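Local structure of exocyst complex component EXO70 (Saccharomyces cerevisiae, 2B1E) at residues A[94-100]-A[112-116]; A[210-214]-A[263-267]. The protein acts in the secretory pathway as a subunit of the exocyst, the complex that tethers secretory vesicles to sites of exocytosis, and helps that complex assemble. All blocks are in the same frame, centred on the assembly; numbering follows the deposited sequence.

Interaction 1: A[94-100]-A[112-116]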
# COMPACT_ATOMS: atom_id res chain seq x y z
N LEU A 94 -7.71 38.75 14.88
CA LEU A 94 -7.13 37.55 14.31
C LEU A 94 -6.47 36.69 15.38
O LEU A 94 -6.49 35.46 15.32
CB LEU A 94 -6.11 37.90 13.22
CG LEU A 94 -6.67 38.48 11.91
CD1 LEU A 94 -5.53 38.86 10.97
CD2 LEU A 94 -7.58 37.46 11.25
N ASN A 95 -5.88 37.34 16.38
CA ASN A 95 -5.22 36.59 17.44
C ASN A 95 -6.11 36.25 18.63
O ASN A 95 -5.63 35.80 19.67
CB ASN A 95 -3.96 37.33 17.89
CG ASN A 95 -2.85 37.24 16.87
OD1 ASN A 95 -2.66 38.14 16.05
ND2 ASN A 95 -2.12 36.14 16.91
N SER A 96 -7.42 36.45 18.47
CA SER A 96 -8.36 36.12 19.53
C SER A 96 -8.37 34.60 19.68
O SER A 96 -8.74 34.07 20.73
CB SER A 96 -9.76 36.63 19.18
OG SER A 96 -10.20 36.09 17.94
N ILE A 97 -7.95 33.90 18.63
CA ILE A 97 -7.87 32.43 18.68
C ILE A 97 -6.42 32.10 19.01
O ILE A 97 -5.51 32.47 18.26
CB ILE A 97 -8.18 31.78 17.31
CG1 ILE A 97 -9.56 32.21 16.82
CG2 ILE A 97 -8.12 30.25 17.44
CD1 ILE A 97 -10.03 31.46 15.56
N LYS A 98 -6.20 31.40 20.13
CA LYS A 98 -4.83 31.06 20.53
C LYS A 98 -4.39 29.68 20.03
O LYS A 98 -5.22 28.81 19.77
CB LYS A 98 -4.69 31.08 22.06
CG LYS A 98 -5.32 32.29 22.74
CD LYS A 98 -4.77 33.61 22.20
CE LYS A 98 -5.42 34.79 22.94
NZ LYS A 98 -4.99 36.13 22.42
N PRO A 99 -3.07 29.48 19.89
CA PRO A 99 -2.56 28.19 19.42
C PRO A 99 -3.10 27.09 20.34
O PRO A 99 -3.26 27.30 21.54
CB PRO A 99 -1.05 28.36 19.54
CG PRO A 99 -0.86 29.83 19.29
CD PRO A 99 -1.97 30.44 20.10
N PHE A 100 -3.37 25.93 19.77
CA PHE A 100 -3.90 24.83 20.56
C PHE A 100 -3.45 23.51 19.98
O PHE A 100 -3.11 23.44 18.80
CB PHE A 100 -5.43 24.91 20.59
CG PHE A 100 -6.07 24.64 19.26
CD1 PHE A 100 -6.21 23.33 18.79
CD2 PHE A 100 -6.49 25.69 18.45
CE1 PHE A 100 -6.77 23.08 17.54
CE2 PHE A 100 -7.05 25.45 17.20
CZ PHE A 100 -7.19 24.14 16.74
N PHE A 112 -12.47 22.76 15.28
CA PHE A 112 -11.46 23.72 15.68
C PHE A 112 -12.14 25.05 16.00
O PHE A 112 -13.28 25.28 15.62
CB PHE A 112 -10.44 23.92 14.56
CG PHE A 112 -9.59 22.71 14.29
CD1 PHE A 112 -9.60 21.62 15.16
CD2 PHE A 112 -8.75 22.67 13.19
CE1 PHE A 112 -8.79 20.51 14.93
CE2 PHE A 112 -7.93 21.57 12.95
CZ PHE A 112 -7.95 20.49 13.82
N PRO A 113 -11.45 25.93 16.73
CA PRO A 113 -12.07 27.22 17.06
C PRO A 113 -12.25 28.01 15.77
O PRO A 113 -11.52 27.79 14.80
CB PRO A 113 -11.05 27.89 17.98
CG PRO A 113 -10.31 26.74 18.57
CD PRO A 113 -10.16 25.79 17.41
N TYR A 114 -13.21 28.93 15.75
CA TYR A 114 -13.44 29.75 14.56
C TYR A 114 -13.98 31.10 15.01
O TYR A 114 -14.71 31.18 15.99
CB TYR A 114 -14.44 29.08 13.62
CG TYR A 114 -14.46 29.68 12.23
CD1 TYR A 114 -13.36 29.58 11.38
CD2 TYR A 114 -15.59 30.35 11.76
CE1 TYR A 114 -13.38 30.12 10.10
CE2 TYR A 114 -15.63 30.90 10.48
CZ TYR A 114 -14.53 30.78 9.66
OH TYR A 114 -14.57 31.31 8.39
N TYR A 115 -13.62 32.16 14.29
CA TYR A 115 -14.08 33.51 14.62
C TYR A 115 -15.59 33.61 14.61
O TYR A 115 -16.26 32.93 13.84
CB TYR A 115 -13.50 34.51 13.63
CG TYR A 115 -11.99 34.50 13.56
CD1 TYR A 115 -11.22 34.92 14.65
CD2 TYR A 115 -11.33 34.05 12.41
CE1 TYR A 115 -9.82 34.91 14.59
CE2 TYR A 115 -9.93 34.04 12.35
CZ TYR A 115 -9.19 34.47 13.44
OH TYR A 115 -7.82 34.49 13.36
N GLU A 116 -16.14 34.44 15.49
CA GLU A 116 -17.59 34.61 15.53
C GLU A 116 -17.97 35.45 14.33
O GLU A 116 -17.11 36.12 13.74
CB GLU A 116 -18.02 35.29 16.84
CG GLU A 116 -17.19 36.52 17.20
CD GLU A 116 -17.55 37.08 18.57
OE1 GLU A 116 -17.64 36.30 19.54
OE2 GLU A 116 -17.71 38.31 18.66

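Interaction 2: A[210-214]-A[263-267]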
# COMPACT_ATOMS: atom_id res chain seq x y z
N PRO A 210 -7.89 32.73 -4.22
CA PRO A 210 -6.98 31.58 -4.26
C PRO A 210 -5.54 31.94 -3.89
O PRO A 210 -4.83 31.13 -3.30
CB PRO A 210 -7.12 31.07 -5.71
CG PRO A 210 -7.58 32.26 -6.46
CD PRO A 210 -8.54 32.93 -5.52
N HIS A 211 -5.12 33.16 -4.22
CA HIS A 211 -3.77 33.60 -3.89
C HIS A 211 -3.58 33.68 -2.37
O HIS A 211 -2.59 33.18 -1.83
CB HIS A 211 -3.50 34.96 -4.54
CG HIS A 211 -2.14 35.52 -4.24
ND1 HIS A 211 -0.98 34.84 -4.52
CD2 HIS A 211 -1.77 36.71 -3.71
CE1 HIS A 211 0.06 35.58 -4.17
NE2 HIS A 211 -0.39 36.72 -3.68
N VAL A 212 -4.54 34.29 -1.69
CA VAL A 212 -4.50 34.43 -0.24
C VAL A 212 -4.42 33.06 0.41
O VAL A 212 -3.53 32.80 1.22
CB VAL A 212 -5.76 35.18 0.29
CG1 VAL A 212 -5.79 35.17 1.80
CG2 VAL A 212 -5.77 36.61 -0.21
N LEU A 213 -5.34 32.18 0.04
CA LEU A 213 -5.36 30.83 0.59
C LEU A 213 -4.04 30.10 0.31
O LEU A 213 -3.54 29.38 1.17
CB LEU A 213 -6.53 30.03 -0.00
CG LEU A 213 -6.72 28.61 0.54
CD1 LEU A 213 -7.02 28.66 2.04
CD2 LEU A 213 -7.85 27.92 -0.20
N SER A 214 -3.48 30.30 -0.88
CA SER A 214 -2.21 29.66 -1.22
C SER A 214 -1.10 30.10 -0.28
O SER A 214 -0.38 29.28 0.29
CB SER A 214 -1.82 30.00 -2.67
OG SER A 214 -0.52 29.52 -2.97
N LYS A 263 -7.41 24.03 -6.07
CA LYS A 263 -6.90 25.13 -5.26
C LYS A 263 -5.54 25.59 -5.76
O LYS A 263 -4.65 24.78 -6.03
CB LYS A 263 -6.79 24.70 -3.80
CG LYS A 263 -8.12 24.35 -3.15
CD LYS A 263 -9.04 25.57 -3.10
CE LYS A 263 -10.39 25.21 -2.52
NZ LYS A 263 -11.11 24.19 -3.33
N GLU A 264 -5.38 26.90 -5.89
CA GLU A 264 -4.12 27.48 -6.34
C GLU A 264 -3.10 27.19 -5.24
O GLU A 264 -3.37 27.43 -4.07
CB GLU A 264 -4.29 28.99 -6.51
CG GLU A 264 -3.14 29.69 -7.22
CD GLU A 264 -3.34 31.19 -7.29
OE1 GLU A 264 -3.13 31.88 -6.26
OE2 GLU A 264 -3.71 31.69 -8.37
N LEU A 265 -1.94 26.65 -5.62
CA LEU A 265 -0.91 26.34 -4.63
C LEU A 265 0.48 26.37 -5.26
O LEU A 265 0.76 25.66 -6.22
CB LEU A 265 -1.15 24.96 -4.01
CG LEU A 265 -0.24 24.58 -2.84
CD1 LEU A 265 -0.52 25.50 -1.65
CD2 LEU A 265 -0.48 23.13 -2.46
N GLN A 266 1.35 27.21 -4.69
CA GLN A 266 2.71 27.35 -5.18
C GLN A 266 3.61 26.18 -4.79
O GLN A 266 4.66 25.97 -5.38
CB GLN A 266 3.31 28.65 -4.66
CG GLN A 266 3.20 28.83 -3.16
CD GLN A 266 3.89 30.09 -2.66
OE1 GLN A 266 3.82 30.43 -1.49
NE2 GLN A 266 4.57 30.78 -3.57
N ASN A 267 3.19 25.42 -3.78
CA ASN A 267 3.96 24.28 -3.28
C ASN A 267 3.53 22.92 -3.82
O ASN A 267 4.18 21.91 -3.53
CB ASN A 267 3.87 24.22 -1.76
CG ASN A 267 4.90 25.08 -1.08
OD1 ASN A 267 4.94 25.17 0.14
ND2 ASN A 267 5.74 25.73 -1.87
O HOH W 1 -5.68 28.41 -3.04

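Interaction 1: A[94-100]-A[112-116]
Ile97 and Pro113 mark the closest backbone approach, their CA atoms 6.9 Å apart, and from there the two loop segments, running in opposite senses, diverge to 9.1 Å between the CA atoms of Phe100 and Phe112. A gap of this size is closed by side chains, and here three kinds of contact share the work. At the Leu94 end, Tyr115 OH donates to Leu94 O at 2.6 Å, in the carbonyl plane and on a lone pair, with a C=O...O angle of 115°. This hydroxyl also bonds Arg147 NH1, so two partners fix the tip of a buried ring. Ile97 lies over one face of that ring, its CD1 3.7 Å from the Tyr115 centroid in a CH-pi contact, while Ser96 OG, hydrogen-bonded to Ile93 O, borders the ring edge. The other branch of Ile97 turns to Pro113: CG2 meets Pro113 CB at 3.8 Å. At the far end Phe100 packs edge-to-face on Phe112, the ring planes 63° apart and the centroids separated by 5.3 Å. CZ makes the approach, 3.7 Å from Phe112 CG. Phe100 reaches it with CG held between its own backbone N and carbonyl carbon (chi1 67°). A phenylalanine in place of Tyr115 would probably leave Leu94 O without this donor and Arg147 without this partner, losing the polar tie between the loops. The contact brings together the connections on the two sides of helix 102-108, at the end of helix 66-94 and just before helix 117-132. Helix 136-155 packs against Leu94 and Phe100, whereas helix 180-201 meets Phe100, Phe112, Tyr114 and Tyr115, with Asp200 receiving the Tyr114 hydroxyl.

Interaction 2: A[210-214]-A[263-267]
Glu264 lies against the first turn of helix 209-233, and its side chain can be traced atom by atom along Pro210 and His211. CB starts the contact, 3.6 Å from Pro210 CB. CG stands anti to the Glu264 backbone N (chi1 -169°), and the extended chain then carries CD past the proline, 4.1 Å from the same Pro210 CB. OE1 ends beside the backbone of His211, 3.1 Å from its N, where the angle is too poor for a hydrogen bond. It also lies near the plane of the His211 ring, at its edge, with ring and carboxylate planes 72° apart. A carboxylate so close to the start of a helix is probably favoured by the helix dipole, even without a direct bond. The backbones are joined less directly: one water donates to Pro210 O at 2.9 Å and to Glu264 O at 2.7 Å, bridging two carbonyls that could not bond each other. Pro210 O thus serves both this water and the helical N-H of Ser214. One turn further on, Ser214 turns its hydroxyl to the loop, and Gln266 N gives OG a weak hydrogen bond of 3.4 Å. Ser214 CB lies against Glu264 O. Leu213 CD2 also touches Lys263 CD at 3.9 Å, where the bent lysine chain passes the leucine. Helix 180-201 also touches Leu213, through Glu194 and Lys195. The arrangement is that of an inter-helix loop draped over the start of an earlier helix: the segment leading from helix 245-259 into helix 268-299 lies along helix 209-233, as befits the elongated, all-helical rod of Exo70, a member of the CATCHR class of tethering subunits.

In the fold
Interaction 2 begins in the chain only after both segments of interaction 1 are complete, and the two lie on the same side of the molecule's centre. Their centres are 22 Å apart and their nearest atoms about 10 Å, so they do not touch. What connects them is a pair of shared helices. Helix 180-201 meets Phe112 and Tyr114 in interaction 1 and Leu213 in interaction 2, while helix 136-155 meets Leu94 through Leu143 and His211 through Gln140. The two differ in kind: interaction 1 sets loop against loop across helix 102-108, whereas interaction 2 lays a loop on helix 209-233, an earlier helix that it does not connect.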